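Local coordinates for reticulocyte binding protein (Streptococcus agalactiae COH1, PDB 3FAX) that probably hydrolyses branched alpha-glucans as a debranching enzyme of the pullulanase type, at residues 148-153 with 402-407; 213-218 with 234-239; 264-269 with 708-713; 582-587 with 648-653; 628-633 with 654-659. One frame throughout, in Å; residues are numbered along the deposited sequence.

In the fold
Contact 1 is buried throughout and contact 3 nearly so; contacts 2, 4 and 5 are partly buried. Contacts 1 and 2 reach the same antiparallel sheet of the CBM48-like module and touch each other, the salt bridge of Asp403 with Lys237 passing between them; contact 1 ties that module to the catalytic domain, contact 2 stays within it. Contact 3 lies across the chain's centre from both, where the first barrel strand begins. Contacts 4 and 5 share the hairpin of strands 647-649 and 658-660. Ion pairs mark contacts 2 and 3, a hydroxyl-to-carbonyl bond contact 1, helix-end polar groups contact 4, and a single bridge with CH-pi packing contact 5.

Contact 1: 148-153 with 402-407; sequences ASLWSP and EDIEPN
One face of the Trp151 indole carries Pro153 CD, which stands 3.5 Å above the ring plane and over its centre, because Pro153 doubles back beside Trp151; Glu405 comes to the ring obliquely, its carboxylate plane turned 64° from the indole. What reaches the indole from residues 402-407 is aliphatic: Glu405 CG comes to 4.0 Å from Trp151 CZ3, on the six-membered ring. The ring of Tyr408 also meets the indole, and the pyrrole N-H is taken up by Tyr129 O. Glu405 then turns from tryptophan to proline. Its chain bends at chi2 (66°), which brings OE1 to 3.3 Å from Pro153 CD. The same oxygen is hydrogen-bonded to Ser154, while OE2 forms a salt bridge with Lys125, so both carboxylate oxygens are occupied.

Residues 148-151 belong to strand 146-151 of the antiparallel sheet of a CBM48-like module, and 402-407 follow a short helix inserted after barrel strand 385-390; the contact therefore joins the CBM48-like module to the amylase-type catalytic domain. Its one direct hydrogen bond runs from Ser152 OG to Ile404 O, 2.6 Å long and almost end-on to the carbonyl (161°). Arg209 adds a weak bond to that same oxygen. Beside this bond Ile404 CG2 packs against Trp151 O at 3.4 Å and, loosely, against Leu150 CD1 at 4.4 Å, and Pro219 touches both Leu150 and Ile404.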
# COMPACT_ATOMS: atom_id res chain seq x y z
N ALA A 148 23.77 19.60 4.81
CA ALA A 148 23.40 18.57 3.83
C ALA A 148 24.25 17.30 3.94
O ALA A 148 25.47 17.36 3.94
CB ALA A 148 23.50 19.14 2.43
N SER A 149 23.58 16.15 4.03
CA SER A 149 24.25 14.85 4.12
C SER A 149 23.79 13.91 3.01
O SER A 149 22.61 13.95 2.63
CB SER A 149 23.97 14.20 5.47
OG SER A 149 24.50 14.99 6.51
N LEU A 150 24.71 13.09 2.49
CA LEU A 150 24.39 12.02 1.53
C LEU A 150 25.26 10.80 1.78
O LEU A 150 26.48 10.91 1.92
CB LEU A 150 24.56 12.46 0.07
CG LEU A 150 24.27 11.36 -0.97
CD1 LEU A 150 22.78 11.16 -1.11
CD2 LEU A 150 24.88 11.66 -2.33
N TRP A 151 24.64 9.64 1.79
CA TRP A 151 25.34 8.39 2.01
C TRP A 151 25.74 7.77 0.67
O TRP A 151 24.88 7.44 -0.15
CB TRP A 151 24.45 7.44 2.81
CG TRP A 151 25.15 6.23 3.30
CD1 TRP A 151 25.92 6.13 4.42
CD2 TRP A 151 25.15 4.95 2.69
NE1 TRP A 151 26.40 4.85 4.55
CE2 TRP A 151 25.94 4.10 3.50
CE3 TRP A 151 24.56 4.42 1.53
CZ2 TRP A 151 26.15 2.76 3.19
CZ3 TRP A 151 24.78 3.09 1.23
CH2 TRP A 151 25.57 2.27 2.06
N SER A 152 27.04 7.64 0.44
CA SER A 152 27.57 6.99 -0.76
C SER A 152 29.03 6.62 -0.52
O SER A 152 29.94 7.34 -0.94
CB SER A 152 27.44 7.90 -1.98
OG SER A 152 27.91 7.24 -3.15
N PRO A 153 29.26 5.51 0.19
CA PRO A 153 30.60 5.18 0.65
C PRO A 153 31.63 4.86 -0.44
O PRO A 153 32.82 4.99 -0.19
CB PRO A 153 30.38 3.96 1.54
CG PRO A 153 29.11 3.36 1.06
CD PRO A 153 28.27 4.52 0.64
N GLU A 402 20.48 2.86 -7.39
CA GLU A 402 21.70 2.19 -7.86
C GLU A 402 22.77 3.19 -8.30
O GLU A 402 23.96 2.93 -8.13
CB GLU A 402 21.38 1.21 -9.01
CG GLU A 402 22.49 0.17 -9.29
CD GLU A 402 22.60 -0.94 -8.23
OE1 GLU A 402 21.73 -1.06 -7.34
OE2 GLU A 402 23.59 -1.71 -8.30
N ASP A 403 22.35 4.32 -8.86
CA ASP A 403 23.29 5.41 -9.16
C ASP A 403 23.98 5.95 -7.91
O ASP A 403 25.15 6.31 -7.96
CB ASP A 403 22.60 6.58 -9.88
CG ASP A 403 22.35 6.32 -11.37
OD1 ASP A 403 23.03 5.45 -11.98
OD2 ASP A 403 21.49 7.02 -11.94
N ILE A 404 23.26 6.01 -6.79
CA ILE A 404 23.81 6.60 -5.56
C ILE A 404 24.92 5.73 -5.00
O ILE A 404 26.00 6.23 -4.66
CB ILE A 404 22.73 6.78 -4.46
CG1 ILE A 404 21.60 7.70 -4.93
CG2 ILE A 404 23.37 7.35 -3.19
CD1 ILE A 404 20.38 7.68 -4.04
N GLU A 405 24.65 4.43 -4.88
CA GLU A 405 25.62 3.45 -4.41
C GLU A 405 25.32 2.13 -5.10
O GLU A 405 24.31 1.50 -4.78
CB GLU A 405 25.55 3.30 -2.89
CG GLU A 405 26.45 2.20 -2.27
CD GLU A 405 27.95 2.46 -2.41
OE1 GLU A 405 28.37 3.62 -2.55
OE2 GLU A 405 28.72 1.47 -2.38
N PRO A 406 26.17 1.70 -6.05
CA PRO A 406 25.89 0.43 -6.72
C PRO A 406 26.03 -0.74 -5.77
O PRO A 406 26.77 -0.66 -4.79
CB PRO A 406 26.97 0.36 -7.82
CG PRO A 406 27.55 1.71 -7.91
CD PRO A 406 27.40 2.33 -6.56
N ASN A 407 25.29 -1.81 -6.05
CA ASN A 407 25.39 -3.04 -5.28
C ASN A 407 25.18 -2.79 -3.80
O ASN A 407 26.06 -3.07 -2.99
CB ASN A 407 26.76 -3.70 -5.53
CG ASN A 407 27.14 -3.71 -6.99
OD1 ASN A 407 26.45 -4.31 -7.81
ND2 ASN A 407 28.22 -3.02 -7.33

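Contact 2: 213-218 with 234-239; sequences KVKILD and DDIKTA
On the edge of the CBM48-like beta domain, strand 214-216 is accompanied by the loop 234-239, which leads into strand 241-242; Val214 and Lys215 of the strand and Leu217 just past it make the contacts. Both strands pair with strand 202-208. The touching parts run in nearly the same direction, 5° apart, yet their backbones stay too far separated to form a sheet pair, with 6.1 Å between Lys215 CA and Ile236 CA. Side chains bridge the gap instead. Lys215, extended beyond CG, carries NZ to 2.8 Å from Asp235 OD2, a salt bridge using the syn lone pair of that oxygen. The CE methylene also lies along the carboxylate, 3.3 Å from Asp235 OD1. Lys237, bent at chi3, crosses Val214 at about a right angle, with its NZ 4.0 Å from Val214 CG2. That ammonium is held from outside by Asp403 in a salt bridge and by Tyr399 in a cation-pi contact, which links the loop to the catalytic domain. Further along, Thr238 OG1 donates to Ala239 O within its own loop, at 2.8 Å. Leu217 covers this polar pair, its CD1 approaching Ala239 O at 3.4 Å and its CB approaching Thr238 OG1 at 3.6 Å.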
# COMPACT_ATOMS: atom_id res chain seq x y z
N LYS A 213 30.39 10.31 -13.95
CA LYS A 213 29.51 11.30 -13.33
C LYS A 213 28.06 10.90 -13.57
O LYS A 213 27.65 10.62 -14.69
CB LYS A 213 29.81 12.70 -13.86
CG LYS A 213 31.11 13.29 -13.31
CD LYS A 213 31.61 14.48 -14.10
CE LYS A 213 32.29 14.04 -15.41
NZ LYS A 213 32.92 15.19 -16.14
N VAL A 214 27.29 10.83 -12.49
CA VAL A 214 25.85 10.60 -12.58
C VAL A 214 25.11 11.50 -11.59
O VAL A 214 25.54 11.66 -10.44
CB VAL A 214 25.49 9.11 -12.35
CG1 VAL A 214 25.86 8.68 -10.94
CG2 VAL A 214 24.01 8.87 -12.64
N LYS A 215 24.01 12.10 -12.04
CA LYS A 215 23.26 13.03 -11.22
C LYS A 215 22.10 12.29 -10.56
O LYS A 215 21.39 11.53 -11.23
CB LYS A 215 22.77 14.21 -12.07
CG LYS A 215 23.93 15.02 -12.66
CD LYS A 215 23.47 16.26 -13.39
CE LYS A 215 24.65 16.95 -14.08
NZ LYS A 215 24.22 18.09 -14.95
N ILE A 216 21.94 12.49 -9.25
CA ILE A 216 20.99 11.70 -8.47
C ILE A 216 20.12 12.56 -7.53
O ILE A 216 20.42 13.72 -7.23
CB ILE A 216 21.68 10.56 -7.67
CG1 ILE A 216 22.56 11.09 -6.53
CG2 ILE A 216 22.52 9.70 -8.60
CD1 ILE A 216 21.85 11.29 -5.20
N LEU A 217 19.03 11.93 -7.07
CA LEU A 217 18.03 12.58 -6.25
C LEU A 217 18.26 12.18 -4.80
O LEU A 217 18.15 11.01 -4.46
CB LEU A 217 16.63 12.13 -6.71
CG LEU A 217 15.45 12.60 -5.86
CD1 LEU A 217 15.44 14.13 -5.77
CD2 LEU A 217 14.12 12.06 -6.41
N ASP A 218 18.60 13.16 -3.96
CA ASP A 218 18.70 12.95 -2.51
C ASP A 218 17.52 12.09 -2.06
O ASP A 218 16.36 12.53 -2.14
CB ASP A 218 18.68 14.29 -1.78
CG ASP A 218 18.86 14.17 -0.27
OD1 ASP A 218 18.81 13.05 0.27
OD2 ASP A 218 19.05 15.21 0.38
N ASP A 234 19.31 11.92 -20.65
CA ASP A 234 20.43 11.09 -20.24
C ASP A 234 21.16 11.68 -19.02
O ASP A 234 21.65 10.94 -18.17
CB ASP A 234 21.41 10.92 -21.42
CG ASP A 234 22.23 9.65 -21.33
OD1 ASP A 234 22.36 9.08 -20.22
OD2 ASP A 234 22.74 9.21 -22.40
N ASP A 235 21.22 13.01 -18.96
CA ASP A 235 21.94 13.73 -17.90
C ASP A 235 21.14 13.82 -16.59
O ASP A 235 21.59 13.33 -15.56
CB ASP A 235 22.31 15.13 -18.38
CG ASP A 235 23.20 15.88 -17.40
OD1 ASP A 235 24.11 15.25 -16.81
OD2 ASP A 235 22.99 17.10 -17.22
N ILE A 236 19.97 14.46 -16.63
CA ILE A 236 19.08 14.51 -15.47
C ILE A 236 17.94 13.52 -15.68
O ILE A 236 17.11 13.70 -16.57
CB ILE A 236 18.48 15.93 -15.24
CG1 ILE A 236 19.58 16.93 -14.86
CG2 ILE A 236 17.43 15.90 -14.14
CD1 ILE A 236 20.23 17.58 -16.05
N LYS A 237 17.93 12.47 -14.86
CA LYS A 237 16.97 11.37 -14.98
C LYS A 237 15.88 11.39 -13.90
O LYS A 237 15.05 10.49 -13.85
CB LYS A 237 17.71 10.03 -14.88
CG LYS A 237 18.74 9.78 -15.98
CD LYS A 237 19.38 8.41 -15.84
CE LYS A 237 20.42 8.37 -14.73
NZ LYS A 237 21.19 7.09 -14.76
N THR A 238 15.89 12.41 -13.04
CA THR A 238 15.04 12.44 -11.87
C THR A 238 14.51 13.84 -11.55
O THR A 238 14.95 14.84 -12.12
CB THR A 238 15.82 12.00 -10.63
OG1 THR A 238 16.68 13.07 -10.21
CG2 THR A 238 16.66 10.74 -10.92
N ALA A 239 13.58 13.91 -10.61
CA ALA A 239 13.14 15.19 -10.07
C ALA A 239 14.32 15.81 -9.34
O ALA A 239 15.27 15.13 -8.97
CB ALA A 239 11.96 15.00 -9.12

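Contact 3: 264-269 with 708-713; sequences GRQDAV and RKLSKA
Asp267 and Arg708 form the salt bridge at the heart of this contact, with Arg708 NE 2.7 Å from Asp267 OD1 and an N-H...O angle of 160°. The acceptor lies at the edge of the guanidinium, close to its plane, but the guanidinium and carboxylate planes are 59° apart and NE alone makes the bond across the contact, so this is not a side-by-side bidentate pair. Beside it, Gln266 touches two carbonyls with its aliphatic part: its CG is 3.3 Å from Arg708 O and 3.4 Å from Lys709 O. A first torsion of 76°, with CG between the backbone N and the carbonyl carbon, and a bend at chi2 give the side chain this folded course. Further out, Asp267 OD2 accepts from Lys263 N and Arg708 NH1 donates to Arg701 O, fixing both partners. The aspartate ends a 3-10 turn, its N bonded to Gly264 O at 2.8 Å, one residue short of barrel strand 269-273; residues 708-711 lead into helix 712-718. The start of the barrel is thus joined to the chain entering the C-terminal region. Because the ion pair is buried and both ends have further partners, the carboxylate probably remains ionised.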
# COMPACT_ATOMS: atom_id res chain seq x y z
N GLY A 264 -8.35 0.33 19.20
CA GLY A 264 -7.50 -0.62 18.50
C GLY A 264 -7.85 -0.85 17.04
O GLY A 264 -8.87 -0.36 16.53
N ARG A 265 -6.98 -1.60 16.37
CA ARG A 265 -7.15 -1.93 14.95
C ARG A 265 -8.51 -2.55 14.62
O ARG A 265 -9.06 -2.33 13.55
CB ARG A 265 -6.00 -2.82 14.43
CG ARG A 265 -5.46 -3.86 15.40
CD ARG A 265 -4.17 -4.48 14.90
NE ARG A 265 -3.95 -5.78 15.52
CZ ARG A 265 -3.10 -6.71 15.09
NH1 ARG A 265 -2.35 -6.51 14.02
NH2 ARG A 265 -3.02 -7.86 15.75
N GLN A 266 -9.06 -3.32 15.56
CA GLN A 266 -10.38 -3.90 15.36
C GLN A 266 -11.48 -2.83 15.23
O GLN A 266 -12.49 -3.06 14.56
CB GLN A 266 -10.72 -4.93 16.45
CG GLN A 266 -11.11 -4.36 17.82
CD GLN A 266 -9.93 -3.97 18.68
OE1 GLN A 266 -8.80 -4.43 18.49
NE2 GLN A 266 -10.19 -3.11 19.67
N ASP A 267 -11.27 -1.66 15.83
CA ASP A 267 -12.26 -0.57 15.77
C ASP A 267 -12.14 0.31 14.52
O ASP A 267 -12.83 1.32 14.41
CB ASP A 267 -12.16 0.32 17.02
CG ASP A 267 -12.44 -0.43 18.32
OD1 ASP A 267 -13.31 -1.34 18.33
OD2 ASP A 267 -11.80 -0.10 19.33
N ALA A 268 -11.27 -0.07 13.58
CA ALA A 268 -11.01 0.76 12.41
C ALA A 268 -11.90 0.38 11.23
O ALA A 268 -11.99 -0.80 10.87
CB ALA A 268 -9.53 0.64 12.01
N VAL A 269 -12.56 1.38 10.65
CA VAL A 269 -13.29 1.23 9.40
C VAL A 269 -12.57 2.09 8.38
O VAL A 269 -12.74 3.31 8.35
CB VAL A 269 -14.78 1.68 9.51
CG1 VAL A 269 -15.49 1.56 8.17
CG2 VAL A 269 -15.51 0.85 10.56
N ARG A 708 -16.65 -5.75 16.80
CA ARG A 708 -15.28 -5.27 16.94
C ARG A 708 -14.64 -5.90 18.18
O ARG A 708 -14.11 -5.20 19.04
CB ARG A 708 -15.27 -3.74 17.07
CG ARG A 708 -16.38 -3.03 16.32
CD ARG A 708 -16.15 -1.53 16.30
NE ARG A 708 -15.87 -1.00 17.63
CZ ARG A 708 -16.78 -0.62 18.52
NH1 ARG A 708 -18.08 -0.70 18.25
NH2 ARG A 708 -16.39 -0.14 19.69
N LYS A 709 -14.68 -7.23 18.26
CA LYS A 709 -14.10 -7.94 19.39
C LYS A 709 -12.57 -7.94 19.32
O LYS A 709 -12.00 -7.61 18.29
CB LYS A 709 -14.65 -9.36 19.47
CG LYS A 709 -16.14 -9.40 19.77
CD LYS A 709 -16.55 -10.63 20.57
CE LYS A 709 -17.87 -10.41 21.31
NZ LYS A 709 -19.00 -10.23 20.37
N LEU A 710 -11.93 -8.31 20.43
CA LEU A 710 -10.48 -8.10 20.62
C LEU A 710 -9.64 -9.36 20.46
O LEU A 710 -8.54 -9.29 19.95
CB LEU A 710 -10.20 -7.50 22.00
CG LEU A 710 -10.90 -6.19 22.39
CD1 LEU A 710 -12.33 -6.44 22.90
CD2 LEU A 710 -10.09 -5.43 23.43
N SER A 711 -10.15 -10.51 20.92
CA SER A 711 -9.38 -11.75 20.88
C SER A 711 -10.15 -12.90 20.22
O SER A 711 -11.37 -12.90 20.21
CB SER A 711 -8.98 -12.16 22.30
OG SER A 711 -10.13 -12.40 23.10
N LYS A 712 -9.41 -13.87 19.68
CA LYS A 712 -10.00 -15.08 19.12
C LYS A 712 -10.74 -15.88 20.20
O LYS A 712 -11.77 -16.49 19.93
CB LYS A 712 -8.93 -15.97 18.48
CG LYS A 712 -9.46 -17.29 17.92
CD LYS A 712 -8.37 -18.11 17.24
CE LYS A 712 -8.91 -19.46 16.76
NZ LYS A 712 -7.86 -20.30 16.13
N ALA A 713 -10.19 -15.86 21.42
CA ALA A 713 -10.79 -16.55 22.56
C ALA A 713 -12.25 -16.13 22.77
O ALA A 713 -13.14 -16.98 22.81
CB ALA A 713 -9.99 -16.27 23.83

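Contact 4: 582-587 with 648-653; sequences IAKSIN and TLIEAV
A helix ends at Asn587 with a left-handed backbone (phi 51°), and the same residue reaches over to hold a neighbouring loop: Asn587 OD1 accepts Ala652 N at 3.0 Å, with an N-H...O angle of 165°. Asn587 is the C-prime residue of a Schellman motif. Its own N makes a weak bond to Lys584 O, and the next N-H turns back to Ala583 O. CG anti to the backbone N (chi1 -174°) swings the amide out to the N-H of Ala652, while the backbone of the same residue closes the helix.

One turn earlier, Lys584 runs extended across Thr648 at about a right angle, its CD 3.4 Å from Thr648 CG2. Only the last torsion bends, and this turns NZ onto Leu649 O at 3.1 Å, nearly end-on to the carbonyl. Ile650 packs between the two polar links, its CG1 lying 3.5 Å from Lys584 CA and its CG2 3.8 Å from Asn587 OD1. Helix 578-586, which follows barrel strand 566-568, is thereby fastened to the hairpin strand 647-649 and the turn after it. Both direct bonds pair a side chain with a backbone group, so the link draws on main-chain polarity rather than on a salt bridge; Glu651, its OE1 4.7 Å from Lys584 NZ, may still steady the ammonium.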
# COMPACT_ATOMS: atom_id res chain seq x y z
N ILE A 582 -19.68 -8.22 -9.47
CA ILE A 582 -21.01 -8.81 -9.26
C ILE A 582 -21.69 -8.97 -10.61
O ILE A 582 -22.11 -10.06 -10.97
CB ILE A 582 -21.90 -7.95 -8.32
CG1 ILE A 582 -21.45 -8.10 -6.87
CG2 ILE A 582 -23.35 -8.36 -8.43
CD1 ILE A 582 -22.01 -7.04 -5.94
N ALA A 583 -21.76 -7.87 -11.37
CA ALA A 583 -22.34 -7.90 -12.71
C ALA A 583 -21.74 -9.02 -13.54
O ALA A 583 -22.48 -9.81 -14.14
CB ALA A 583 -22.15 -6.56 -13.41
N LYS A 584 -20.41 -9.11 -13.57
CA LYS A 584 -19.74 -10.16 -14.35
C LYS A 584 -20.03 -11.56 -13.83
O LYS A 584 -20.28 -12.47 -14.61
CB LYS A 584 -18.22 -9.96 -14.39
CG LYS A 584 -17.50 -11.22 -14.88
CD LYS A 584 -16.07 -10.99 -15.29
CE LYS A 584 -15.54 -12.19 -16.08
NZ LYS A 584 -16.30 -12.42 -17.35
N SER A 585 -19.97 -11.73 -12.51
CA SER A 585 -20.12 -13.04 -11.91
C SER A 585 -21.51 -13.63 -12.17
O SER A 585 -21.64 -14.81 -12.50
CB SER A 585 -19.83 -12.98 -10.41
OG SER A 585 -18.50 -12.55 -10.18
N ILE A 586 -22.55 -12.80 -12.05
CA ILE A 586 -23.91 -13.24 -12.39
C ILE A 586 -24.19 -13.13 -13.89
O ILE A 586 -25.24 -13.56 -14.36
CB ILE A 586 -24.98 -12.48 -11.57
CG1 ILE A 586 -25.15 -11.03 -12.05
CG2 ILE A 586 -24.62 -12.51 -10.09
CD1 ILE A 586 -26.05 -10.19 -11.16
N ASN A 587 -23.24 -12.55 -14.64
CA ASN A 587 -23.35 -12.38 -16.10
C ASN A 587 -24.67 -11.73 -16.51
O ASN A 587 -25.54 -12.36 -17.11
CB ASN A 587 -23.15 -13.71 -16.84
CG ASN A 587 -23.13 -13.55 -18.35
OD1 ASN A 587 -22.74 -12.50 -18.88
ND2 ASN A 587 -23.55 -14.59 -19.06
N THR A 648 -12.18 -6.39 -18.80
CA THR A 648 -12.91 -7.65 -18.73
C THR A 648 -14.24 -7.48 -19.44
O THR A 648 -14.86 -6.41 -19.35
CB THR A 648 -13.18 -8.09 -17.28
OG1 THR A 648 -11.98 -8.01 -16.51
CG2 THR A 648 -13.70 -9.53 -17.24
N LEU A 649 -14.68 -8.54 -20.12
CA LEU A 649 -15.92 -8.51 -20.89
C LEU A 649 -17.05 -9.20 -20.13
O LEU A 649 -16.85 -10.23 -19.49
CB LEU A 649 -15.71 -9.19 -22.24
CG LEU A 649 -16.84 -9.07 -23.28
CD1 LEU A 649 -16.28 -8.94 -24.68
CD2 LEU A 649 -17.79 -10.24 -23.19
N ILE A 650 -18.24 -8.60 -20.19
CA ILE A 650 -19.47 -9.27 -19.76
C ILE A 650 -20.32 -9.56 -21.00
O ILE A 650 -20.68 -8.64 -21.74
CB ILE A 650 -20.26 -8.40 -18.76
CG1 ILE A 650 -19.57 -8.39 -17.39
CG2 ILE A 650 -21.68 -8.91 -18.59
CD1 ILE A 650 -18.29 -7.62 -17.36
N GLU A 651 -20.64 -10.84 -21.22
CA GLU A 651 -21.39 -11.28 -22.41
C GLU A 651 -22.80 -10.70 -22.41
O GLU A 651 -23.21 -10.06 -23.38
CB GLU A 651 -21.47 -12.81 -22.49
CG GLU A 651 -20.26 -13.50 -23.13
CD GLU A 651 -18.96 -13.33 -22.33
OE1 GLU A 651 -19.02 -13.16 -21.09
OE2 GLU A 651 -17.88 -13.37 -22.95
N ALA A 652 -23.54 -10.92 -21.33
CA ALA A 652 -24.94 -10.50 -21.21
C ALA A 652 -25.20 -9.07 -21.69
O ALA A 652 -26.22 -8.81 -22.33
CB ALA A 652 -25.41 -10.66 -19.77
N VAL A 653 -24.29 -8.16 -21.38
CA VAL A 653 -24.44 -6.76 -21.77
C VAL A 653 -24.11 -6.56 -23.25
O VAL A 653 -23.13 -7.11 -23.76
CB VAL A 653 -23.55 -5.84 -20.90
CG1 VAL A 653 -22.10 -6.26 -20.99
CG2 VAL A 653 -23.70 -4.38 -21.32

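Contact 5: 628-633 with 654-659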
# COMPACT_ATOMS: atom_id res chain seq x y z
N ARG A 628 -16.75 1.25 -16.03
CA ARG A 628 -17.32 1.02 -17.36
C ARG A 628 -16.52 1.68 -18.49
O ARG A 628 -16.24 2.88 -18.43
CB ARG A 628 -18.75 1.59 -17.37
CG ARG A 628 -18.80 3.14 -17.22
CD ARG A 628 -20.11 3.66 -16.61
NE ARG A 628 -21.29 2.91 -17.03
CZ ARG A 628 -22.51 3.12 -16.52
NH1 ARG A 628 -22.69 4.06 -15.61
NH2 ARG A 628 -23.53 2.39 -16.94
N LEU A 629 -16.18 0.91 -19.52
CA LEU A 629 -15.47 1.44 -20.68
C LEU A 629 -16.46 2.01 -21.72
O LEU A 629 -16.75 1.39 -22.75
CB LEU A 629 -14.58 0.35 -21.31
CG LEU A 629 -13.53 0.80 -22.35
CD1 LEU A 629 -12.50 1.74 -21.72
CD2 LEU A 629 -12.83 -0.40 -22.99
N LEU A 630 -16.97 3.21 -21.43
CA LEU A 630 -17.92 3.89 -22.31
C LEU A 630 -17.22 4.56 -23.51
O LEU A 630 -17.36 5.77 -23.73
CB LEU A 630 -18.72 4.93 -21.51
CG LEU A 630 -19.96 4.46 -20.74
CD1 LEU A 630 -19.88 3.00 -20.33
CD2 LEU A 630 -20.18 5.37 -19.54
N ASN A 631 -16.49 3.76 -24.27
CA ASN A 631 -15.75 4.24 -25.44
C ASN A 631 -16.41 3.70 -26.71
O ASN A 631 -16.66 2.50 -26.81
CB ASN A 631 -14.29 3.77 -25.35
CG ASN A 631 -13.34 4.65 -26.14
OD1 ASN A 631 -13.71 5.71 -26.65
ND2 ASN A 631 -12.08 4.21 -26.22
N PRO A 632 -16.72 4.59 -27.67
CA PRO A 632 -17.32 4.16 -28.94
C PRO A 632 -16.65 2.97 -29.63
O PRO A 632 -17.35 2.01 -29.99
CB PRO A 632 -17.20 5.42 -29.80
CG PRO A 632 -17.40 6.52 -28.82
CD PRO A 632 -16.77 6.05 -27.52
N ASP A 633 -15.32 2.99 -29.79
CA ASP A 633 -14.62 1.87 -30.45
C ASP A 633 -14.72 0.55 -29.66
O ASP A 633 -14.19 -0.47 -30.10
CB ASP A 633 -13.14 2.23 -30.70
CG ASP A 633 -12.97 3.37 -31.68
OD1 ASP A 633 -13.70 3.41 -32.70
OD2 ASP A 633 -12.10 4.23 -31.44
N LYS A 654 -24.94 -5.77 -23.93
CA LYS A 654 -24.79 -5.50 -25.36
C LYS A 654 -24.09 -4.18 -25.60
O LYS A 654 -23.18 -4.09 -26.42
CB LYS A 654 -26.16 -5.47 -26.04
CG LYS A 654 -27.10 -6.62 -25.68
CD LYS A 654 -26.47 -7.98 -25.96
CE LYS A 654 -27.48 -9.10 -25.77
NZ LYS A 654 -28.02 -9.14 -24.38
N GLU A 655 -24.53 -3.15 -24.87
CA GLU A 655 -24.01 -1.79 -25.01
C GLU A 655 -22.85 -1.58 -24.03
O GLU A 655 -23.05 -1.63 -22.82
CB GLU A 655 -25.12 -0.77 -24.75
CG GLU A 655 -25.01 0.52 -25.54
CD GLU A 655 -25.49 0.37 -26.97
OE1 GLU A 655 -26.46 1.05 -27.35
OE2 GLU A 655 -24.90 -0.45 -27.71
N TYR A 656 -21.66 -1.34 -24.57
CA TYR A 656 -20.46 -1.11 -23.77
C TYR A 656 -20.24 -2.25 -22.76
O TYR A 656 -20.51 -2.09 -21.56
CB TYR A 656 -20.55 0.23 -23.03
CG TYR A 656 -20.78 1.45 -23.90
CD1 TYR A 656 -21.97 2.17 -23.82
CD2 TYR A 656 -19.80 1.89 -24.80
CE1 TYR A 656 -22.19 3.30 -24.61
CE2 TYR A 656 -20.01 3.02 -25.59
CZ TYR A 656 -21.20 3.72 -25.49
OH TYR A 656 -21.41 4.83 -26.26
N PRO A 657 -19.74 -3.40 -23.24
CA PRO A 657 -19.57 -4.60 -22.42
C PRO A 657 -18.24 -4.69 -21.67
O PRO A 657 -18.03 -5.67 -20.94
CB PRO A 657 -19.64 -5.72 -23.46
CG PRO A 657 -18.97 -5.13 -24.63
CD PRO A 657 -19.37 -3.67 -24.64
N TYR A 658 -17.36 -3.70 -21.84
CA TYR A 658 -16.02 -3.78 -21.28
C TYR A 658 -15.89 -2.97 -19.98
O TYR A 658 -16.34 -1.83 -19.89
CB TYR A 658 -14.98 -3.35 -22.31
CG TYR A 658 -14.78 -4.38 -23.40
CD1 TYR A 658 -13.99 -5.50 -23.18
CD2 TYR A 658 -15.38 -4.23 -24.65
CE1 TYR A 658 -13.80 -6.46 -24.17
CE2 TYR A 658 -15.20 -5.18 -25.65
CZ TYR A 658 -14.41 -6.29 -25.40
OH TYR A 658 -14.22 -7.24 -26.38
N PHE A 659 -15.29 -3.60 -18.99
CA PHE A 659 -15.10 -3.00 -17.68
C PHE A 659 -13.64 -3.19 -17.28
O PHE A 659 -13.09 -4.28 -17.43
CB PHE A 659 -16.04 -3.66 -16.66
CG PHE A 659 -17.49 -3.59 -17.05
CD1 PHE A 659 -18.32 -2.61 -16.53
CD2 PHE A 659 -18.02 -4.50 -17.96
CE1 PHE A 659 -19.65 -2.54 -16.91
CE2 PHE A 659 -19.35 -4.43 -18.35
CZ PHE A 659 -20.17 -3.45 -17.82
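Arg628 and Phe659 form a single beta bridge, their CA atoms 4.6 Å apart, and the touching parts run roughly antiparallel, 140° between their directions. Next to the bridged pair, Leu629 N donates to Tyr658 O at 2.8 Å, with an N-H...O angle of 158°. Two inverse gamma turns, centred on Leu629 and Leu630, follow, and no further bridge forms between the segments. Their curl brings backbone as well as side chain onto Tyr656: Leu630 CA stands over one face of the ring, 4.1 Å from its centroid and 26° off the normal, a CH-pi contact. Asn631 O comes to the edge of the same ring, 3.6 Å from Tyr656 CE2. The leucine side chains add apolar contacts, with Leu630 CD1 3.9 Å from Tyr656 CB and Leu629 CD2 3.7 Å from Tyr658 CB. The Phe659 ring leans on the bridge itself, its CD1 3.9 Å from Arg628 CA. Tyr658 and Phe659 lie on strand 658-660, which pairs antiparallel with strand 647-649 in a beta hairpin; the 628-633 loop, coming after barrel strand 614-618, adds its one bridge to strand 658-660, while Tyr658 OH bonds to Val638 N and Leu630 touches Tyr335.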